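Local atomic coordinates of SsfX3 (Streptomyces sp. SF2575, PDB entry 3SKV), a protein that probably transfers a salicylyl group onto a tetracycline intermediate in a tetracycline biosynthetic pathway, combining a jelly-roll domain with a GDSL/SGNH hydrolase-like domain. Residues 94-104 with 135-146; 250-258 with 288-297. The protein carries 1 engineered substitution. All coordinates share one frame; numbering follows the deposited sequence.

Contact 1 of 2, residues 94-104 with 135-146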
loop_
_atom_site.group_PDB
_atom_site.type_symbol
_atom_site.label_atom_id
_atom_site.label_comp_id
_atom_site.label_asym_id
_atom_site.label_seq_id
_atom_site.Cartn_x
_atom_site.Cartn_y
_atom_site.Cartn_z
ATOM N N PRO A 94 -2.664 28.872 -5.383
ATOM C CA PRO A 94 -1.312 28.639 -5.931
ATOM C C PRO A 94 -0.356 28.028 -4.886
ATOM O O PRO A 94 0.777 27.679 -5.217
ATOM C CB PRO A 94 -0.881 30.036 -6.377
ATOM C CG PRO A 94 -1.550 30.945 -5.407
ATOM C CD PRO A 94 -2.871 30.304 -5.051
ATOM N N TRP A 95 -0.811 27.905 -3.622
ATOM C CA TRP A 95 0.001 27.329 -2.543
ATOM C C TRP A 95 -0.821 26.527 -1.541
ATOM O O TRP A 95 -2.040 26.687 -1.450
ATOM C CB TRP A 95 0.844 28.405 -1.823
ATOM C CG TRP A 95 0.056 29.453 -1.101
ATOM C CD1 TRP A 95 -0.389 30.635 -1.607
ATOM C CD2 TRP A 95 -0.398 29.403 0.264
ATOM N NE1 TRP A 95 -1.084 31.331 -0.640
ATOM C CE2 TRP A 95 -1.111 30.597 0.513
ATOM C CE3 TRP A 95 -0.294 28.447 1.296
ATOM C CZ2 TRP A 95 -1.680 30.883 1.760
ATOM C CZ3 TRP A 95 -0.850 28.734 2.533
ATOM C CH2 TRP A 95 -1.539 29.933 2.758
ATOM N N LEU A 96 -0.150 25.677 -0.770
ATOM C CA LEU A 96 -0.779 24.935 0.303
ATOM C C LEU A 96 0.139 24.755 1.463
ATOM O O LEU A 96 1.363 24.653 1.308
ATOM C CB LEU A 96 -1.479 23.613 -0.126
ATOM C CG LEU A 96 -0.686 22.339 -0.445
ATOM C CD1 LEU A 96 -0.070 21.679 0.811
ATOM C CD2 LEU A 96 -1.607 21.326 -1.030
ATOM N N ALA A 97 -0.452 24.664 2.627
ATOM C CA ALA A 97 0.305 24.443 3.860
ATOM C C ALA A 97 -0.402 23.388 4.675
ATOM O O ALA A 97 -1.626 23.360 4.695
ATOM C CB ALA A 97 0.447 25.740 4.647
ATOM N N VAL A 98 0.356 22.475 5.274
ATOM C CA VAL A 98 -0.178 21.402 6.111
ATOM C C VAL A 98 0.571 21.391 7.439
ATOM O O VAL A 98 1.800 21.367 7.450
ATOM C CB VAL A 98 -0.128 20.002 5.445
ATOM C CG1 VAL A 98 -0.705 18.934 6.379
ATOM C CG2 VAL A 98 -0.867 19.987 4.117
ATOM N N ARG A 99 -0.178 21.435 8.553
ATOM C CA ARG A 99 0.337 21.317 9.905
ATOM C C ARG A 99 0.270 19.809 10.230
ATOM O O ARG A 99 -0.807 19.199 10.211
ATOM C CB ARG A 99 -0.459 22.167 10.897
ATOM C CG ARG A 99 0.216 22.187 12.243
ATOM C CD ARG A 99 -0.440 23.169 13.159
ATOM N NE ARG A 99 -0.062 22.886 14.540
ATOM C CZ ARG A 99 -0.838 23.131 15.581
ATOM N NH1 ARG A 99 -2.032 23.688 15.411
ATOM N NH2 ARG A 99 -0.432 22.823 16.803
ATOM N N TYR A 100 1.438 19.214 10.470
ATOM C CA TYR A 100 1.557 17.782 10.640
ATOM C C TYR A 100 2.501 17.358 11.753
ATOM O O TYR A 100 3.245 18.160 12.333
ATOM C CB TYR A 100 2.046 17.167 9.292
ATOM C CG TYR A 100 3.510 17.450 9.000
ATOM C CD1 TYR A 100 3.905 18.647 8.417
ATOM C CD2 TYR A 100 4.506 16.532 9.344
ATOM C CE1 TYR A 100 5.253 18.926 8.178
ATOM C CE2 TYR A 100 5.856 16.796 9.100
ATOM C CZ TYR A 100 6.226 17.998 8.521
ATOM O OH TYR A 100 7.559 18.269 8.278
ATOM N N GLU A 101 2.520 16.046 11.973
ATOM C CA GLU A 101 3.403 15.348 12.894
ATOM C C GLU A 101 3.631 13.984 12.256
ATOM O O GLU A 101 2.660 13.306 11.892
ATOM C CB GLU A 101 2.788 15.229 14.290
ATOM C CG GLU A 101 3.816 14.774 15.324
ATOM C CD GLU A 101 3.297 14.347 16.685
ATOM O OE1 GLU A 101 2.067 14.145 16.831
ATOM O OE2 GLU A 101 4.136 14.191 17.603
ATOM N N ALA A 102 4.909 13.626 12.035
ATOM C CA ALA A 102 5.288 12.342 11.430
ATOM C C ALA A 102 6.072 11.518 12.439
ATOM O O ALA A 102 7.111 11.964 12.940
ATOM C CB ALA A 102 6.081 12.551 10.147
ATOM N N VAL A 103 5.522 10.356 12.803
ATOM C CA VAL A 103 6.150 9.487 13.801
ATOM C C VAL A 103 6.713 8.229 13.136
ATOM O O VAL A 103 5.963 7.438 12.544
ATOM C CB VAL A 103 5.214 9.134 14.994
ATOM C CG1 VAL A 103 5.990 8.464 16.105
ATOM C CG2 VAL A 103 4.499 10.359 15.532
ATOM N N GLY A 104 8.022 8.056 13.260
ATOM C CA GLY A 104 8.715 6.892 12.735
ATOM C C GLY A 104 8.601 5.714 13.683
ATOM O O GLY A 104 8.252 5.908 14.856
ATOM N N LEU A 135 10.074 15.706 5.056
ATOM C CA LEU A 135 9.372 15.910 6.324
ATOM C C LEU A 135 10.270 15.964 7.568
ATOM O O LEU A 135 11.281 15.259 7.646
ATOM C CB LEU A 135 8.317 14.799 6.532
ATOM C CG LEU A 135 7.177 14.673 5.522
ATOM C CD1 LEU A 135 6.365 13.461 5.832
ATOM C CD2 LEU A 135 6.272 15.882 5.539
ATOM N N LYS A 136 9.831 16.742 8.572
ATOM C CA LYS A 136 10.467 16.825 9.881
ATOM C C LYS A 136 9.830 15.730 10.756
ATOM O O LYS A 136 8.608 15.586 10.767
ATOM C CB LYS A 136 10.264 18.223 10.498
ATOM C CG LYS A 136 11.403 18.610 11.412
ATOM C CD LYS A 136 10.956 19.359 12.662
ATOM C CE LYS A 136 11.994 19.330 13.772
ATOM N NZ LYS A 136 12.235 17.957 14.322
ATOM N N LEU A 137 10.646 14.950 11.466
ATOM C CA LEU A 137 10.142 13.848 12.304
ATOM C C LEU A 137 9.901 14.216 13.750
ATOM O O LEU A 137 10.623 15.055 14.293
ATOM C CB LEU A 137 11.096 12.633 12.267
ATOM C CG LEU A 137 11.200 11.861 10.964
ATOM C CD1 LEU A 137 11.829 10.518 11.207
ATOM C CD2 LEU A 137 9.840 11.682 10.310
ATOM N N ASP A 138 8.921 13.524 14.381
ATOM C CA ASP A 138 8.529 13.603 15.798
ATOM C C ASP A 138 8.419 15.039 16.329
ATOM O O ASP A 138 8.965 15.386 17.392
ATOM C CB ASP A 138 9.462 12.727 16.676
ATOM C CG ASP A 138 9.671 11.305 16.165
ATOM O OD1 ASP A 138 8.662 10.628 15.841
ATOM O OD2 ASP A 138 10.839 10.860 16.108
ATOM N N ALA A 139 7.717 15.880 15.562
ATOM C CA ALA A 139 7.549 17.287 15.886
ATOM C C ALA A 139 6.280 17.830 15.254
ATOM O O ALA A 139 5.877 17.375 14.178
ATOM C CB ALA A 139 8.744 18.073 15.365
ATOM N N ASP A 140 5.663 18.816 15.924
ATOM C CA ASP A 140 4.499 19.550 15.458
ATOM C C ASP A 140 5.106 20.523 14.422
ATOM O O ASP A 140 5.741 21.510 14.799
ATOM C CB ASP A 140 3.851 20.285 16.649
ATOM C CG ASP A 140 2.607 21.116 16.352
ATOM O OD1 ASP A 140 2.302 21.346 15.143
ATOM O OD2 ASP A 140 1.949 21.563 17.324
ATOM N N ALA A 141 5.017 20.166 13.127
ATOM C CA ALA A 141 5.655 20.915 12.044
ATOM C C ALA A 141 4.688 21.418 10.980
ATOM O O ALA A 141 3.514 21.043 10.958
ATOM C CB ALA A 141 6.751 20.065 11.408
ATOM N N GLU A 142 5.192 22.293 10.110
ATOM C CA GLU A 142 4.413 22.871 9.035
ATOM C C GLU A 142 5.143 22.745 7.710
ATOM O O GLU A 142 6.304 23.130 7.567
ATOM C CB GLU A 142 4.014 24.316 9.336
ATOM C CG GLU A 142 2.724 24.709 8.635
ATOM C CD GLU A 142 2.441 26.198 8.607
ATOM O OE1 GLU A 142 2.871 26.859 7.633
ATOM O OE2 GLU A 142 1.760 26.702 9.531
ATOM N N LEU A 143 4.451 22.171 6.764
ATOM C CA LEU A 143 4.873 21.882 5.399
ATOM C C LEU A 143 4.297 23.023 4.553
ATOM O O LEU A 143 3.140 23.395 4.737
ATOM C CB LEU A 143 4.199 20.530 5.083
ATOM C CG LEU A 143 4.079 19.947 3.706
ATOM C CD1 LEU A 143 3.956 18.421 3.820
ATOM C CD2 LEU A 143 2.815 20.453 3.014
ATOM N N HIS A 144 5.102 23.610 3.670
ATOM C CA HIS A 144 4.608 24.679 2.818
ATOM C C HIS A 144 5.039 24.438 1.405
ATOM O O HIS A 144 6.236 24.380 1.124
ATOM C CB HIS A 144 5.003 26.078 3.320
ATOM C CG HIS A 144 4.403 27.176 2.498
ATOM N ND1 HIS A 144 3.256 27.841 2.901
ATOM C CD2 HIS A 144 4.795 27.672 1.300
ATOM C CE1 HIS A 144 2.996 28.723 1.950
ATOM N NE2 HIS A 144 3.884 28.645 0.956
ATOM N N VAL A 145 4.055 24.264 0.516
ATOM C CA VAL A 145 4.277 24.034 -0.906
ATOM C C VAL A 145 3.750 25.254 -1.625
ATOM O O VAL A 145 2.544 25.485 -1.680
ATOM C CB VAL A 145 3.645 22.711 -1.434
ATOM C CG1 VAL A 145 4.019 22.461 -2.894
ATOM C CG2 VAL A 145 4.054 21.532 -0.580
ATOM N N ASP A 146 4.668 26.072 -2.110
ATOM C CA ASP A 146 4.311 27.275 -2.848
ATOM C C ASP A 146 4.595 26.988 -4.291
ATOM O O ASP A 146 5.224 25.988 -4.609
ATOM C CB ASP A 146 5.143 28.478 -2.356
ATOM C CG ASP A 146 4.521 29.846 -2.575
ATOM O OD1 ASP A 146 3.632 29.972 -3.469
ATOM O OD2 ASP A 146 4.950 30.806 -1.888
HETATM O O HOH W 1 6.832 15.536 12.469
#
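Tyr100, on strand 96-103, sets its ring against 135-146, whose strand 141-145 runs antiparallel to its own. Its CG stands between the backbone N and the carbonyl carbon (chi1 73°), which swings the ring over the neighbouring chain. From CB outward, CD1 passes Ala141 O, and CE1 reaches Leu143 CB at 3.6 Å. On the other rim CE2 approaches Lys136 O. Leu135 CD2 sits over one face, 4.0 Å from the ring centroid, and Ala141 CB over the opposite face, an evident CH-pi sandwich. At the tip, Tyr100 OH accepts from Lys136 N at 2.8 Å in a nearly straight bond (175° at the hydrogen). Beyond the ring, one water takes the N-H of Ala102 and donates to Ala139 O, and Asp138 N bonds to Ala102 O.

On the face bearing Ala97 and His144, Arg99 grips Asp140 side-on: NE to OD1 at 2.9 Å and NH2 to OD2 at 2.7 Å, both on syn lone pairs, with guanidinium and carboxylate 11° from coplanar. A methionine in place of Arg99 would probably leave the Asp140 carboxylate without its charged mate and free to turn. Further along, the rings of Trp95 and His144 lie nearly parallel but slid apart, and Leu143 CD2 lies 3.8 Å from Leu96 CD1 on the face shared with Val98. Glu142, in contrast, is salt-bridged to Arg171 of strand 164-172. In this N-terminal domain, probably the jelly roll, apolar groups thus enclose the tyrosine ring while its hydroxyl takes a backbone N-H, and the two-nitrogen grip fixes how Arg99 and Asp140 are turned.

Contact 2 of 2, residues 250-258 with 288-297; sequences LRVGTSNFM and LGSSVYSPFW
Trp297 packs on Met258, which follows Phe257 in the chain: Met258 CG lies over the six-membered ring of the indole, 3.5 Å from its centroid and close to its normal. The sulfur follows over the same face, SD standing 4.3 Å from the five-membered centroid, a Met-aromatic contact; Phe296 CD2 is over the other face. Phe257 comes to the indole's edge, CE2 to Trp297 CE3 at 3.5 Å, with the planes at 86° and neither ring over the other's face.

Nearer the sheet, Ser291 OG accepts from Thr254 N at 3.1 Å, with 178° at the hydrogen, and donates weakly to Val252 O. With OG anti to the carbonyl carbon (chi1 -68°), the hydroxyl is turned to the helix's first turn. A water bridges Val252 O and Ser291 N beside it.

These groups are positioned by the parallel strands behind them, where Gly289 N bonds to Leu250 O at 2.7 Å and Val252 N to Gly289 O at 3.2 Å. Arg251 crosses beside Ser290 O and bends at chi3; its NH1 meets a water shared with that oxygen, Val292 CG2 lies over a guanidinium face, and NE is salt-bridged to Asp193. Ser294 OG accepts from Trp297 N, an ST motif.

The hydroxyl therefore satisfies a helix-start N-H, and dispersion and sulfur-aromatic contacts join helix 254-257 and Met258 to the loop after strand 286-290, at the C-terminal ends of parallel strands in a GDSL/SGNH-type sheet.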
loop_
_atom_site.group_PDB
_atom_site.type_symbol
_atom_site.label_atom_id
_atom_site.label_comp_id
_atom_site.label_asym_id
_atom_site.label_seq_id
_atom_site.Cartn_x
_atom_site.Cartn_y
_atom_site.Cartn_z
ATOM N N LEU A 250 -3.847 -10.726 -3.861
ATOM C CA LEU A 250 -3.271 -11.313 -2.654
ATOM C C LEU A 250 -1.966 -12.001 -2.992
ATOM O O LEU A 250 -1.968 -12.902 -3.831
ATOM C CB LEU A 250 -4.238 -12.378 -2.046
ATOM C CG LEU A 250 -5.756 -12.061 -1.957
ATOM C CD1 LEU A 250 -6.515 -13.280 -1.554
ATOM C CD2 LEU A 250 -6.050 -10.929 -0.961
ATOM N N ARG A 251 -0.871 -11.634 -2.331
ATOM C CA ARG A 251 0.397 -12.337 -2.544
ATOM C C ARG A 251 0.873 -12.910 -1.241
ATOM O O ARG A 251 1.138 -12.181 -0.290
ATOM C CB ARG A 251 1.471 -11.497 -3.211
ATOM C CG ARG A 251 2.284 -12.384 -4.136
ATOM C CD ARG A 251 3.604 -11.825 -4.607
ATOM N NE ARG A 251 3.586 -10.377 -4.638
ATOM C CZ ARG A 251 3.143 -9.647 -5.648
ATOM N NH1 ARG A 251 2.712 -10.232 -6.760
ATOM N NH2 ARG A 251 3.128 -8.331 -5.558
ATOM N N VAL A 252 0.890 -14.225 -1.162
ATOM C CA VAL A 252 1.232 -14.946 0.076
ATOM C C VAL A 252 2.151 -16.139 -0.163
ATOM O O VAL A 252 2.368 -16.508 -1.315
ATOM C CB VAL A 252 -0.069 -15.349 0.834
ATOM C CG1 VAL A 252 -0.786 -14.104 1.372
ATOM C CG2 VAL A 252 -1.016 -16.173 -0.068
ATOM N N GLY A 253 2.658 -16.738 0.917
ATOM C CA GLY A 253 3.540 -17.891 0.876
ATOM C C GLY A 253 4.777 -17.744 1.742
ATOM O O GLY A 253 4.846 -18.328 2.823
ATOM N N THR A 254 5.748 -16.948 1.284
ATOM C CA THR A 254 7.055 -16.697 1.918
ATOM C C THR A 254 7.032 -16.215 3.351
ATOM O O THR A 254 7.792 -16.739 4.156
ATOM C CB THR A 254 7.993 -15.911 0.989
ATOM O OG1 THR A 254 8.174 -16.712 -0.178
ATOM C CG2 THR A 254 9.376 -15.623 1.621
ATOM N N SER A 255 6.169 -15.275 3.680
ATOM C CA SER A 255 5.987 -14.765 5.048
ATOM C C SER A 255 5.735 -15.927 6.042
ATOM O O SER A 255 6.267 -15.902 7.155
ATOM C CB SER A 255 4.823 -13.773 5.089
ATOM O OG SER A 255 4.936 -12.825 4.037
ATOM N N ASN A 256 4.950 -16.955 5.627
ATOM C CA ASN A 256 4.695 -18.133 6.458
ATOM C C ASN A 256 5.941 -19.004 6.514
ATOM O O ASN A 256 6.268 -19.524 7.579
ATOM C CB ASN A 256 3.478 -18.930 5.953
ATOM C CG ASN A 256 2.161 -18.338 6.356
ATOM O OD1 ASN A 256 1.443 -17.751 5.552
ATOM N ND2 ASN A 256 1.805 -18.493 7.614
ATOM N N PHE A 257 6.650 -19.142 5.368
ATOM C CA PHE A 257 7.898 -19.907 5.252
ATOM C C PHE A 257 8.962 -19.330 6.206
ATOM O O PHE A 257 9.681 -20.092 6.843
ATOM C CB PHE A 257 8.415 -19.943 3.776
ATOM C CG PHE A 257 9.858 -20.388 3.624
ATOM C CD1 PHE A 257 10.197 -21.739 3.670
ATOM C CD2 PHE A 257 10.887 -19.454 3.533
ATOM C CE1 PHE A 257 11.538 -22.148 3.602
ATOM C CE2 PHE A 257 12.227 -19.866 3.456
ATOM C CZ PHE A 257 12.542 -21.207 3.487
ATOM N N MET A 258 9.061 -17.984 6.277
ATOM C CA MET A 258 9.999 -17.231 7.112
ATOM C C MET A 258 9.917 -17.594 8.606
ATOM O O MET A 258 10.897 -17.386 9.331
ATOM C CB MET A 258 9.779 -15.729 6.925
ATOM C CG MET A 258 10.242 -15.204 5.579
ATOM S SD MET A 258 9.732 -13.493 5.277
ATOM C CE MET A 258 10.607 -12.640 6.611
ATOM N N LEU A 288 -4.693 -14.459 -7.087
ATOM C CA LEU A 288 -3.954 -15.275 -6.127
ATOM C C LEU A 288 -2.508 -15.352 -6.576
ATOM O O LEU A 288 -2.162 -16.033 -7.553
ATOM C CB LEU A 288 -4.594 -16.651 -6.093
ATOM C CG LEU A 288 -5.311 -17.011 -4.816
ATOM C CD1 LEU A 288 -6.150 -15.856 -4.246
ATOM C CD2 LEU A 288 -6.127 -18.244 -5.012
ATOM N N GLY A 289 -1.693 -14.570 -5.898
ATOM C CA GLY A 289 -0.288 -14.451 -6.230
ATOM C C GLY A 289 0.613 -15.292 -5.369
ATOM O O GLY A 289 0.534 -15.245 -4.146
ATOM N N SER A 290 1.475 -16.072 -6.012
ATOM C CA SER A 290 2.482 -16.821 -5.295
ATOM C C SER A 290 3.571 -15.808 -5.032
ATOM O O SER A 290 3.691 -14.816 -5.761
ATOM C CB SER A 290 3.012 -17.991 -6.123
ATOM O OG SER A 290 3.499 -17.563 -7.376
ATOM N N SER A 291 4.346 -16.033 -3.998
ATOM C CA SER A 291 5.432 -15.127 -3.681
ATOM C C SER A 291 6.430 -14.879 -4.835
ATOM O O SER A 291 6.782 -15.763 -5.642
ATOM C CB SER A 291 6.151 -15.605 -2.433
ATOM O OG SER A 291 5.262 -15.452 -1.337
ATOM N N VAL A 292 6.847 -13.632 -4.907
ATOM C CA VAL A 292 7.867 -13.112 -5.810
ATOM C C VAL A 292 9.240 -13.791 -5.438
ATOM O O VAL A 292 9.390 -14.314 -4.336
ATOM C CB VAL A 292 7.768 -11.583 -5.561
ATOM C CG1 VAL A 292 9.081 -10.901 -5.227
ATOM C CG2 VAL A 292 6.984 -10.879 -6.661
ATOM N N TYR A 293 10.198 -13.838 -6.352
ATOM C CA TYR A 293 11.479 -14.443 -6.039
ATOM C C TYR A 293 12.279 -13.616 -5.009
ATOM O O TYR A 293 12.507 -12.412 -5.183
ATOM C CB TYR A 293 12.304 -14.696 -7.316
ATOM C CG TYR A 293 13.712 -15.201 -7.067
ATOM C CD1 TYR A 293 13.962 -16.554 -6.852
ATOM C CD2 TYR A 293 14.800 -14.329 -7.073
ATOM C CE1 TYR A 293 15.263 -17.027 -6.641
ATOM C CE2 TYR A 293 16.093 -14.784 -6.827
ATOM C CZ TYR A 293 16.318 -16.134 -6.609
ATOM O OH TYR A 293 17.591 -16.592 -6.405
ATOM N N SER A 294 12.730 -14.294 -3.957
ATOM C CA SER A 294 13.568 -13.704 -2.921
ATOM C C SER A 294 14.972 -14.346 -3.003
ATOM O O SER A 294 15.105 -15.544 -2.806
ATOM C CB SER A 294 12.945 -13.903 -1.542
ATOM O OG SER A 294 13.912 -13.710 -0.527
ATOM N N PRO A 295 16.032 -13.573 -3.280
ATOM C CA PRO A 295 17.380 -14.170 -3.354
ATOM C C PRO A 295 17.794 -14.901 -2.070
ATOM O O PRO A 295 18.410 -15.981 -2.154
ATOM C CB PRO A 295 18.281 -12.973 -3.681
ATOM C CG PRO A 295 17.361 -11.994 -4.364
ATOM C CD PRO A 295 16.075 -12.127 -3.581
ATOM N N PHE A 296 17.375 -14.371 -0.892
ATOM C CA PHE A 296 17.671 -15.010 0.393
ATOM C C PHE A 296 16.845 -16.283 0.638
ATOM O O PHE A 296 17.414 -17.374 0.698
ATOM C CB PHE A 296 17.559 -14.018 1.583
ATOM C CG PHE A 296 17.875 -14.650 2.920
ATOM C CD1 PHE A 296 19.191 -14.891 3.301
ATOM C CD2 PHE A 296 16.854 -15.038 3.784
ATOM C CE1 PHE A 296 19.478 -15.517 4.523
ATOM C CE2 PHE A 296 17.141 -15.674 4.998
ATOM C CZ PHE A 296 18.450 -15.905 5.363
ATOM N N TRP A 297 15.519 -16.126 0.779
ATOM C CA TRP A 297 14.543 -17.161 1.127
ATOM C C TRP A 297 14.390 -18.343 0.184
ATOM O O TRP A 297 14.295 -19.472 0.659
ATOM C CB TRP A 297 13.185 -16.532 1.479
ATOM C CG TRP A 297 13.276 -15.516 2.579
ATOM C CD1 TRP A 297 13.289 -14.164 2.437
ATOM C CD2 TRP A 297 13.481 -15.778 3.977
ATOM N NE1 TRP A 297 13.471 -13.557 3.660
ATOM C CE2 TRP A 297 13.571 -14.526 4.630
ATOM C CE3 TRP A 297 13.615 -16.950 4.743
ATOM C CZ2 TRP A 297 13.760 -14.410 6.015
ATOM C CZ3 TRP A 297 13.783 -16.832 6.115
ATOM C CH2 TRP A 297 13.869 -15.572 6.732
HETATM O O HOH W 2 2.458 -13.011 -7.651
HETATM O O HOH W 3 3.752 -18.347 -2.526
#

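In the fold
The two contacts belong to different parts of the chain and come in series, 94-104 with 135-146 closing before 250-258 opens. Their centres are 36 Å apart and their nearest atoms about 20 Å, on opposite sides of the chain's centre. Contact 1 joins strands 96-103 and 141-145 at one edge of an antiparallel four-stranded sheet in the N-terminal domain. Contact 2 joins strands 247-252 and 286-290, which adjoin inside the five-stranded parallel sheet of the GDSL-like domain. They share no sheet, strand or helix. The division is consistent with a two-domain acyltransferase in which a jelly roll accompanies a separate hydrolase-type fold, the N-terminal part built on antiparallel sheets and the GDSL-like part on one parallel sheet.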